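Side-chain contacts in oligopeptide ABC transporter, periplasmic oligopeptide-binding protein, putative (PDB 5IPW), which probably binds oligopeptides outside the inner membrane and delivers them to an ABC transporter for uptake: residues V66-S71 and E286-K291; V556-Q561 and K572-E577; G34-V39 and N258-A263. All blocks are in the same frame, centred on the assembly; numbering follows the deposited sequence.

Contact 1 of 3, residues V66-S71 and E286-K291; sequences VWKGPS and EVILLK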
loop_
_atom_site.group_PDB
_atom_site.type_symbol
_atom_site.label_atom_id
_atom_site.label_comp_id
_atom_site.label_asym_id
_atom_site.label_seq_id
_atom_site.Cartn_x
_atom_site.Cartn_y
_atom_site.Cartn_z
ATOM N N VAL A 66 -10.139 -11.790 15.430
ATOM C CA VAL A 66 -9.113 -12.095 16.418
ATOM C C VAL A 66 -7.874 -11.235 16.177
ATOM O O VAL A 66 -7.515 -10.966 15.029
ATOM C CB VAL A 66 -8.718 -13.598 16.393
ATOM C CG1 VAL A 66 -9.909 -14.468 16.751
ATOM C CG2 VAL A 66 -8.164 -14.013 15.042
ATOM N N TRP A 67 -7.222 -10.817 17.259
ATOM C CA TRP A 67 -5.942 -10.094 17.156
ATOM C C TRP A 67 -4.916 -10.509 18.226
ATOM O O TRP A 67 -5.232 -11.230 19.180
ATOM C CB TRP A 67 -6.181 -8.580 17.189
ATOM C CG TRP A 67 -6.427 -7.981 18.551
ATOM C CD1 TRP A 67 -7.033 -8.569 19.625
ATOM C CD2 TRP A 67 -6.100 -6.648 18.960
ATOM N NE1 TRP A 67 -7.090 -7.692 20.681
ATOM C CE2 TRP A 67 -6.523 -6.504 20.298
ATOM C CE3 TRP A 67 -5.487 -5.563 18.323
ATOM C CZ2 TRP A 67 -6.350 -5.319 21.013
ATOM C CZ3 TRP A 67 -5.312 -4.383 19.034
ATOM C CH2 TRP A 67 -5.742 -4.272 20.368
ATOM N N LYS A 68 -3.693 -10.021 18.050
ATOM C CA LYS A 68 -2.571 -10.318 18.947
ATOM C C LYS A 68 -2.338 -9.233 20.017
ATOM O O LYS A 68 -1.202 -8.997 20.432
ATOM C CB LYS A 68 -1.305 -10.518 18.111
ATOM C CG LYS A 68 -1.366 -11.756 17.232
ATOM C CD LYS A 68 -0.167 -11.849 16.307
ATOM C CE LYS A 68 -0.172 -13.167 15.554
ATOM N NZ LYS A 68 0.873 -13.189 14.501
ATOM N N GLY A 69 -3.421 -8.591 20.463
ATOM C CA GLY A 69 -3.358 -7.541 21.478
ATOM C C GLY A 69 -2.786 -6.222 20.976
ATOM O O GLY A 69 -2.528 -6.064 19.776
ATOM N N PRO A 70 -2.557 -5.270 21.899
ATOM C CA PRO A 70 -2.092 -3.911 21.597
ATOM C C PRO A 70 -0.986 -3.827 20.551
ATOM O O PRO A 70 -0.930 -2.874 19.783
ATOM C CB PRO A 70 -1.587 -3.420 22.950
ATOM C CG PRO A 70 -2.476 -4.108 23.934
ATOM C CD PRO A 70 -2.797 -5.452 23.343
ATOM N N SER A 71 -0.114 -4.826 20.539
ATOM C CA SER A 71 0.901 -4.996 19.503
ATOM C C SER A 71 0.326 -4.942 18.090
ATOM O O SER A 71 0.968 -4.466 17.161
ATOM C CB SER A 71 1.571 -6.356 19.702
ATOM O OG SER A 71 2.312 -6.733 18.560
ATOM N N GLU A 286 -1.598 -20.173 15.324
ATOM C CA GLU A 286 -2.292 -21.458 15.314
ATOM C C GLU A 286 -3.687 -21.371 15.922
ATOM O O GLU A 286 -4.603 -22.030 15.452
ATOM C CB GLU A 286 -1.455 -22.549 16.008
ATOM C CG GLU A 286 -0.237 -23.004 15.204
ATOM C CD GLU A 286 0.916 -22.012 15.219
ATOM O OE1 GLU A 286 1.096 -21.302 16.234
ATOM O OE2 GLU A 286 1.650 -21.949 14.209
ATOM N N VAL A 287 -3.859 -20.555 16.951
ATOM C CA VAL A 287 -5.208 -20.271 17.461
ATOM C C VAL A 287 -6.039 -19.532 16.388
ATOM O O VAL A 287 -7.250 -19.726 16.282
ATOM C CB VAL A 287 -5.170 -19.432 18.756
ATOM C CG1 VAL A 287 -6.579 -19.169 19.281
ATOM C CG2 VAL A 287 -4.350 -20.137 19.826
ATOM N N ILE A 288 -5.381 -18.697 15.590
ATOM C CA ILE A 288 -6.055 -17.959 14.521
ATOM C C ILE A 288 -6.607 -18.918 13.466
ATOM O O ILE A 288 -7.751 -18.789 13.022
ATOM C CB ILE A 288 -5.109 -16.928 13.856
ATOM C CG1 ILE A 288 -4.767 -15.810 14.849
ATOM C CG2 ILE A 288 -5.740 -16.331 12.603
ATOM C CD1 ILE A 288 -3.620 -14.918 14.419
ATOM N N LEU A 289 -5.789 -19.884 13.076
ATOM C CA LEU A 289 -6.165 -20.793 12.013
ATOM C C LEU A 289 -7.296 -21.725 12.444
ATOM O O LEU A 289 -8.201 -22.006 11.666
ATOM C CB LEU A 289 -4.948 -21.583 11.551
ATOM C CG LEU A 289 -5.060 -22.357 10.237
ATOM C CD1 LEU A 289 -5.895 -21.640 9.183
ATOM C CD2 LEU A 289 -3.663 -22.633 9.702
ATOM N N LEU A 290 -7.263 -22.179 13.688
ATOM C CA LEU A 290 -8.301 -23.077 14.180
ATOM C C LEU A 290 -9.656 -22.398 14.291
ATOM O O LEU A 290 -10.684 -23.029 14.072
ATOM C CB LEU A 290 -7.910 -23.670 15.534
ATOM C CG LEU A 290 -6.770 -24.690 15.492
ATOM C CD1 LEU A 290 -6.402 -25.093 16.908
ATOM C CD2 LEU A 290 -7.142 -25.916 14.671
ATOM N N LYS A 291 -9.654 -21.118 14.646
ATOM C CA LYS A 291 -10.895 -20.370 14.799
ATOM C C LYS A 291 -11.461 -19.988 13.436
ATOM O O LYS A 291 -12.674 -20.019 13.229
ATOM C CB LYS A 291 -10.663 -19.136 15.662
ATOM C CG LYS A 291 -10.241 -19.480 17.082
ATOM C CD LYS A 291 -10.109 -18.246 17.957
ATOM C CE LYS A 291 -11.329 -18.051 18.845
ATOM N NZ LYS A 291 -11.227 -18.865 20.092
#
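V66 and I288 meet through branches that their first torsions direct into the gap. In V66, a chi1 of -62° puts one methyl, CG2, between the backbone N and the carbonyl carbon, while CG1 lies beside N. The CB of I288 does not point at the strand, but a chi1 of -67° carries its CG1 toward V66, and a nearly straight chi2 of 167° takes CD1 on toward K68. The pair illustrates how a beta-branched residue can serve two partners at once, each methyl having its own. V66 CG2 rests 3.8 Å from I288 CG1, with I288 CG2 only slightly farther at 4.1 Å, so this methyl sits at the fork of the isoleucine. V66 CG1 instead reaches the aliphatic part of K291, 4.0 Å from its CD. The straight start of the K291 chain brings CD to that methyl, and the bends beyond it turn the amine elsewhere, where it makes long, weak ion pairs with E280 and E296.

K68 approaches I288 from another direction. Its chain, extended beyond CG, passes nearly perpendicular to the isoleucine, and its CE stands 4.0 Å from I288 CD1. The ammonium goes on to a salt bridge with D285, the first residue of the same helix. One lysine thus joins the helix both through its methylenes and through its charge. No hydrogen bond links the two segments, and the contact is apolar packing edged by lysine chains.

W67, next in the strand, turns its side chain away from the helix and stacks on Y253, with H279 meeting it edge to face. Strand 62-67 is an outermost strand of its mixed sheet and runs parallel to strand 276-281. Helix 285-293 follows that neighbouring strand after a short connection containing V282, which also touches I288, and packs beside the end of strand 62-67.

Contact 2 of 3, residues V556-Q561 and K572-E577; sequences VDLYYQ and KELMAE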
loop_
_atom_site.group_PDB
_atom_site.type_symbol
_atom_site.label_atom_id
_atom_site.label_comp_id
_atom_site.label_asym_id
_atom_site.label_seq_id
_atom_site.Cartn_x
_atom_site.Cartn_y
_atom_site.Cartn_z
ATOM N N VAL A 556 14.316 8.813 -15.234
ATOM C CA VAL A 556 14.447 9.859 -14.224
ATOM C C VAL A 556 13.551 11.026 -14.605
ATOM O O VAL A 556 12.758 11.489 -13.790
ATOM C CB VAL A 556 15.902 10.352 -14.078
ATOM C CG1 VAL A 556 15.988 11.515 -13.102
ATOM C CG2 VAL A 556 16.812 9.219 -13.621
ATOM N N ASP A 557 13.679 11.487 -15.848
ATOM C CA ASP A 557 12.891 12.613 -16.360
ATOM C C ASP A 557 11.397 12.386 -16.170
ATOM O O ASP A 557 10.670 13.292 -15.743
ATOM C CB ASP A 557 13.185 12.844 -17.845
ATOM C CG ASP A 557 14.562 13.429 -18.085
ATOM O OD1 ASP A 557 14.920 14.412 -17.400
ATOM O OD2 ASP A 557 15.279 12.908 -18.966
ATOM N N LEU A 558 10.959 11.170 -16.486
ATOM C CA LEU A 558 9.573 10.767 -16.285
ATOM C C LEU A 558 9.146 10.943 -14.833
ATOM O O LEU A 558 8.100 11.537 -14.562
ATOM C CB LEU A 558 9.359 9.311 -16.716
ATOM C CG LEU A 558 9.466 8.990 -18.212
ATOM C CD1 LEU A 558 9.124 7.529 -18.459
ATOM C CD2 LEU A 558 8.561 9.884 -19.049
ATOM N N TYR A 559 9.953 10.439 -13.901
ATOM C CA TYR A 559 9.598 10.533 -12.489
ATOM C C TYR A 559 9.419 11.975 -12.043
ATOM O O TYR A 559 8.449 12.298 -11.360
ATOM C CB TYR A 559 10.629 9.873 -11.574
ATOM C CG TYR A 559 10.244 10.060 -10.128
ATOM C CD1 TYR A 559 9.230 9.296 -9.559
ATOM C CD2 TYR A 559 10.839 11.048 -9.352
ATOM C CE1 TYR A 559 8.843 9.488 -8.248
ATOM C CE2 TYR A 559 10.459 11.246 -8.041
ATOM C CZ TYR A 559 9.459 10.465 -7.495
ATOM O OH TYR A 559 9.082 10.660 -6.190
ATOM N N TYR A 560 10.357 12.837 -12.416
ATOM C CA TYR A 560 10.318 14.225 -11.956
ATOM C C TYR A 560 9.215 15.044 -12.623
ATOM O O TYR A 560 8.792 16.077 -12.098
ATOM C CB TYR A 560 11.697 14.877 -12.073
ATOM C CG TYR A 560 12.553 14.505 -10.890
ATOM C CD1 TYR A 560 13.330 13.348 -10.899
ATOM C CD2 TYR A 560 12.531 15.272 -9.734
ATOM C CE1 TYR A 560 14.089 12.990 -9.797
ATOM C CE2 TYR A 560 13.286 14.923 -8.630
ATOM C CZ TYR A 560 14.062 13.785 -8.665
ATOM O OH TYR A 560 14.804 13.451 -7.561
ATOM N N GLN A 561 8.739 14.559 -13.765
ATOM C CA GLN A 561 7.509 15.071 -14.353
ATOM C C GLN A 561 6.330 14.631 -13.507
ATOM O O GLN A 561 5.507 15.455 -13.105
ATOM C CB GLN A 561 7.327 14.575 -15.787
ATOM C CG GLN A 561 8.102 15.375 -16.819
ATOM C CD GLN A 561 7.758 14.963 -18.235
ATOM O OE1 GLN A 561 8.279 13.969 -18.748
ATOM N NE2 GLN A 561 6.872 15.724 -18.878
ATOM N N LYS A 572 -1.080 8.749 -15.516
ATOM C CA LYS A 572 -1.315 7.448 -16.162
ATOM C C LYS A 572 -0.618 7.348 -17.523
ATOM O O LYS A 572 -0.109 6.288 -17.896
ATOM C CB LYS A 572 -2.819 7.177 -16.312
ATOM C CG LYS A 572 -3.150 5.762 -16.776
ATOM C CD LYS A 572 -4.534 5.293 -16.330
ATOM C CE LYS A 572 -4.600 5.048 -14.823
ATOM N NZ LYS A 572 -5.727 4.165 -14.408
ATOM N N GLU A 573 -0.594 8.459 -18.250
ATOM C CA GLU A 573 0.119 8.539 -19.524
ATOM C C GLU A 573 1.637 8.507 -19.324
ATOM O O GLU A 573 2.351 7.891 -20.115
ATOM C CB GLU A 573 -0.277 9.811 -20.286
ATOM C CG GLU A 573 -1.718 9.822 -20.782
ATOM C CD GLU A 573 -2.176 11.193 -21.244
ATOM O OE1 GLU A 573 -1.331 12.106 -21.373
ATOM O OE2 GLU A 573 -3.392 11.357 -21.476
ATOM N N LEU A 574 2.121 9.180 -18.279
ATOM C CA LEU A 574 3.553 9.192 -17.950
ATOM C C LEU A 574 4.049 7.837 -17.429
ATOM O O LEU A 574 5.155 7.405 -17.762
ATOM C CB LEU A 574 3.868 10.302 -16.943
ATOM C CG LEU A 574 3.786 11.733 -17.498
ATOM C CD1 LEU A 574 3.751 12.752 -16.367
ATOM C CD2 LEU A 574 4.931 12.045 -18.453
ATOM N N MET A 575 3.230 7.167 -16.621
ATOM C CA MET A 575 3.554 5.824 -16.145
ATOM C C MET A 575 3.553 4.813 -17.279
ATOM O O MET A 575 4.288 3.830 -17.234
ATOM C CB MET A 575 2.566 5.376 -15.068
ATOM C CG MET A 575 2.754 6.068 -13.727
ATOM S SD MET A 575 4.336 5.727 -12.926
ATOM C CE MET A 575 4.262 3.954 -12.666
ATOM N N ALA A 576 2.715 5.051 -18.286
ATOM C CA ALA A 576 2.704 4.232 -19.496
ATOM C C ALA A 576 4.087 4.204 -20.143
ATOM O O ALA A 576 4.592 3.139 -20.487
ATOM C CB ALA A 576 1.670 4.756 -20.483
ATOM N N GLU A 577 4.696 5.378 -20.278
ATOM C CA GLU A 577 6.026 5.508 -20.886
ATOM C C GLU A 577 7.096 4.772 -20.078
ATOM O O GLU A 577 7.958 4.091 -20.637
ATOM C CB GLU A 577 6.435 6.976 -20.992
ATOM C CG GLU A 577 5.372 7.893 -21.566
ATOM C CD GLU A 577 5.966 9.119 -22.212
ATOM O OE1 GLU A 577 6.771 8.955 -23.149
ATOM O OE2 GLU A 577 5.629 10.244 -21.787
#
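L558 and Q561 face L574 and E577 inside a helical hairpin: helices 550-564 and 568-584 are consecutive in the chain, joined by a very short turn. L558 fills the middle of the contact. With CG set opposite the carbonyl carbon (chi1 -68°) and chi2 near -176°, it brings both methyls onto E577. CD1 lies 3.7 Å from E577 CB and also approaches the backbone, 4.0 Å from L574 O. CD2 reaches the far end of the glutamate, 4.0 Å from E577 OE2, so the leucine runs slantwise along that side chain from its CB to its carboxylate. L558 and L574 touch more loosely, CD2 to CD2 at 4.3 Å.

Over these segments the axes run almost antiparallel, at 166°, and come within 9.8 Å of each other. In this hairpin L558 and L574 are buried between the arms, while Q561 and E577 lie at the solvent side. The extended chain of Q561 runs roughly perpendicular to L574, whose CD2 lies over the face of the amide, 3.9 Å from Q561 OE1. L574 CD1 meets Q561 CB instead. The apolar layer continues away from the turn, where L558 packs on A578 and I581, and toward it, where L574 touches I562. Another side of helix 550-564 is covered by helix 523-534, against which V556 and Y560 pack.

Contact 3 of 3, residues G34-V39 and N258-A263; sequences GKLPPV and NPYFWA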
loop_
_atom_site.group_PDB
_atom_site.type_symbol
_atom_site.label_atom_id
_atom_site.label_comp_id
_atom_site.label_asym_id
_atom_site.label_seq_id
_atom_site.Cartn_x
_atom_site.Cartn_y
_atom_site.Cartn_z
ATOM N N GLY A 34 -34.137 9.455 24.832
ATOM C CA GLY A 34 -33.703 10.839 25.032
ATOM C C GLY A 34 -32.202 11.062 25.159
ATOM O O GLY A 34 -31.766 12.181 25.430
ATOM N N LYS A 35 -31.412 10.013 24.931
ATOM C CA LYS A 35 -29.955 10.060 25.111
ATOM C C LYS A 35 -29.171 10.383 23.835
ATOM O O LYS A 35 -27.946 10.442 23.875
ATOM C CB LYS A 35 -29.449 8.718 25.631
ATOM C CG LYS A 35 -30.212 8.158 26.810
ATOM C CD LYS A 35 -29.533 6.891 27.298
ATOM C CE LYS A 35 -30.460 6.034 28.144
ATOM N NZ LYS A 35 -29.930 4.651 28.324
ATOM N N LEU A 36 -29.860 10.554 22.709
ATOM C CA LEU A 36 -29.211 10.879 21.432
ATOM C C LEU A 36 -30.108 11.770 20.599
ATOM O O LEU A 36 -31.308 11.554 20.553
ATOM C CB LEU A 36 -28.930 9.615 20.615
ATOM C CG LEU A 36 -27.508 9.054 20.517
ATOM C CD1 LEU A 36 -27.495 7.960 19.463
ATOM C CD2 LEU A 36 -26.464 10.106 20.171
ATOM N N PRO A 37 -29.536 12.766 19.919
ATOM C CA PRO A 37 -30.346 13.469 18.925
ATOM C C PRO A 37 -30.716 12.535 17.765
ATOM O O PRO A 37 -30.046 11.519 17.555
ATOM C CB PRO A 37 -29.430 14.596 18.439
ATOM C CG PRO A 37 -28.332 14.697 19.444
ATOM C CD PRO A 37 -28.196 13.350 20.078
ATOM N N PRO A 38 -31.773 12.868 17.010
ATOM C CA PRO A 38 -32.168 11.943 15.943
ATOM C C PRO A 38 -31.205 11.990 14.757
ATOM O O PRO A 38 -30.468 12.960 14.593
ATOM C CB PRO A 38 -33.566 12.427 15.557
ATOM C CG PRO A 38 -33.603 13.879 15.938
ATOM C CD PRO A 38 -32.592 14.094 17.032
ATOM N N VAL A 39 -31.219 10.939 13.945
ATOM C CA VAL A 39 -30.256 10.786 12.847
ATOM C C VAL A 39 -30.161 12.018 11.926
ATOM O O VAL A 39 -29.070 12.380 11.476
ATOM C CB VAL A 39 -30.525 9.486 12.040
ATOM C CG1 VAL A 39 -31.935 9.452 11.458
ATOM C CG2 VAL A 39 -29.490 9.299 10.943
ATOM N N ASN A 258 -19.970 4.480 15.780
ATOM C CA ASN A 258 -19.964 5.916 16.008
ATOM C C ASN A 258 -21.307 6.497 15.595
ATOM O O ASN A 258 -21.612 6.558 14.399
ATOM C CB ASN A 258 -18.855 6.570 15.190
ATOM C CG ASN A 258 -18.902 8.076 15.247
ATOM O OD1 ASN A 258 -19.743 8.651 15.931
ATOM N ND2 ASN A 258 -17.995 8.726 14.525
ATOM N N PRO A 259 -22.115 6.939 16.575
ATOM C CA PRO A 259 -23.476 7.360 16.256
ATOM C C PRO A 259 -23.539 8.651 15.439
ATOM O O PRO A 259 -24.600 8.979 14.924
ATOM C CB PRO A 259 -24.112 7.554 17.633
ATOM C CG PRO A 259 -22.974 7.934 18.515
ATOM C CD PRO A 259 -21.780 7.191 17.988
ATOM N N TYR A 260 -22.412 9.355 15.316
ATOM C CA TYR A 260 -22.309 10.564 14.496
ATOM C C TYR A 260 -21.589 10.326 13.177
ATOM O O TYR A 260 -21.133 11.280 12.533
ATOM C CB TYR A 260 -21.590 11.661 15.293
ATOM C CG TYR A 260 -22.428 12.168 16.429
ATOM C CD1 TYR A 260 -23.404 13.128 16.204
ATOM C CD2 TYR A 260 -22.278 11.667 17.717
ATOM C CE1 TYR A 260 -24.202 13.599 17.229
ATOM C CE2 TYR A 260 -23.074 12.122 18.755
ATOM C CZ TYR A 260 -24.043 13.096 18.500
ATOM O OH TYR A 260 -24.864 13.588 19.499
ATOM N N PHE A 261 -21.479 9.069 12.752
ATOM C CA PHE A 261 -20.793 8.782 11.492
ATOM C C PHE A 261 -21.526 9.455 10.332
ATOM O O PHE A 261 -22.762 9.511 10.311
ATOM C CB PHE A 261 -20.639 7.281 11.233
ATOM C CG PHE A 261 -19.626 6.965 10.174
ATOM C CD1 PHE A 261 -18.312 7.371 10.318
ATOM C CD2 PHE A 261 -19.988 6.305 9.018
ATOM C CE1 PHE A 261 -17.373 7.115 9.334
ATOM C CE2 PHE A 261 -19.056 6.036 8.032
ATOM C CZ PHE A 261 -17.746 6.438 8.189
ATOM N N TRP A 262 -20.740 9.912 9.360
ATOM C CA TRP A 262 -21.133 10.980 8.430
ATOM C C TRP A 262 -21.337 10.482 7.013
ATOM O O TRP A 262 -21.410 11.289 6.091
ATOM C CB TRP A 262 -20.057 12.078 8.423
ATOM C CG TRP A 262 -18.704 11.503 8.569
ATOM C CD1 TRP A 262 -18.027 11.298 9.735
ATOM C CD2 TRP A 262 -17.881 10.981 7.529
ATOM N NE1 TRP A 262 -16.825 10.695 9.482
ATOM C CE2 TRP A 262 -16.708 10.489 8.134
ATOM C CE3 TRP A 262 -18.018 10.882 6.147
ATOM C CZ2 TRP A 262 -15.675 9.909 7.404
ATOM C CZ3 TRP A 262 -16.985 10.305 5.417
ATOM C CH2 TRP A 262 -15.833 9.822 6.047
ATOM N N ALA A 263 -21.418 9.168 6.828
ATOM C CA ALA A 263 -21.683 8.609 5.512
ATOM C C ALA A 263 -22.928 7.765 5.573
ATOM O O ALA A 263 -23.246 7.200 6.609
ATOM C CB ALA A 263 -20.515 7.773 5.038
#
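The Y260 ring meets L36 and P37 at a slant, near its hydroxyl end. L36 CD2 lies 3.9 Å from Y260 OH and 4.2 Å from Y260 CE2, leucine and tyrosine running antiparallel alongside each other. The pyrrolidine of P37 stands roughly perpendicular to the tyrosine, and its CD comes 3.4 Å from Y260 OH. The CB of Y260 does not point at residues 34-39; a chi1 of -69° swings the ring round so that its OH end meets P37. The other methyl of L36 serves a second ring: CD1 packs 3.9 Å from P259 CB.

Both partners of L36 belong to a type I beta turn from N258 to F261, closed by the bond from F261 N to N258 O. An Asx turn reinforces it: Y260 N donates to N258 OD1 over 2.8 Å, approaching from 50° out of the carbonyl plane. The turn thus fixes the backbone that carries P259 and Y260. Facing it, residues 34-39 link two helices, G34 ending helix 25-32 in a Schellman motif and P38 occupying the N-cap position of helix 39-42. From that second helix, R42 touches both L36 and Y260 and donates a hydrogen bond from NE to P37 O.

The three contacts are separate, and none touches another. Contacts 1 and 3 are nevertheless related through one mixed sheet: contact 1 uses the end of an edge strand, 62-67, and contact 3 uses the turn that leaves strand 252-257. Their segments alternate along the chain, with centres 32 Å apart and nearest atoms about 17 Å apart. Contact 2 is local in sequence, opening only after the other two have closed. It lies across the chain's centre from contact 1; its centre is about 43 Å from that of contact 1 and about 46 Å from that of contact 3. No available evidence ties any of them to a peptide site, and their geometry is that of packing within the solute-binding fold.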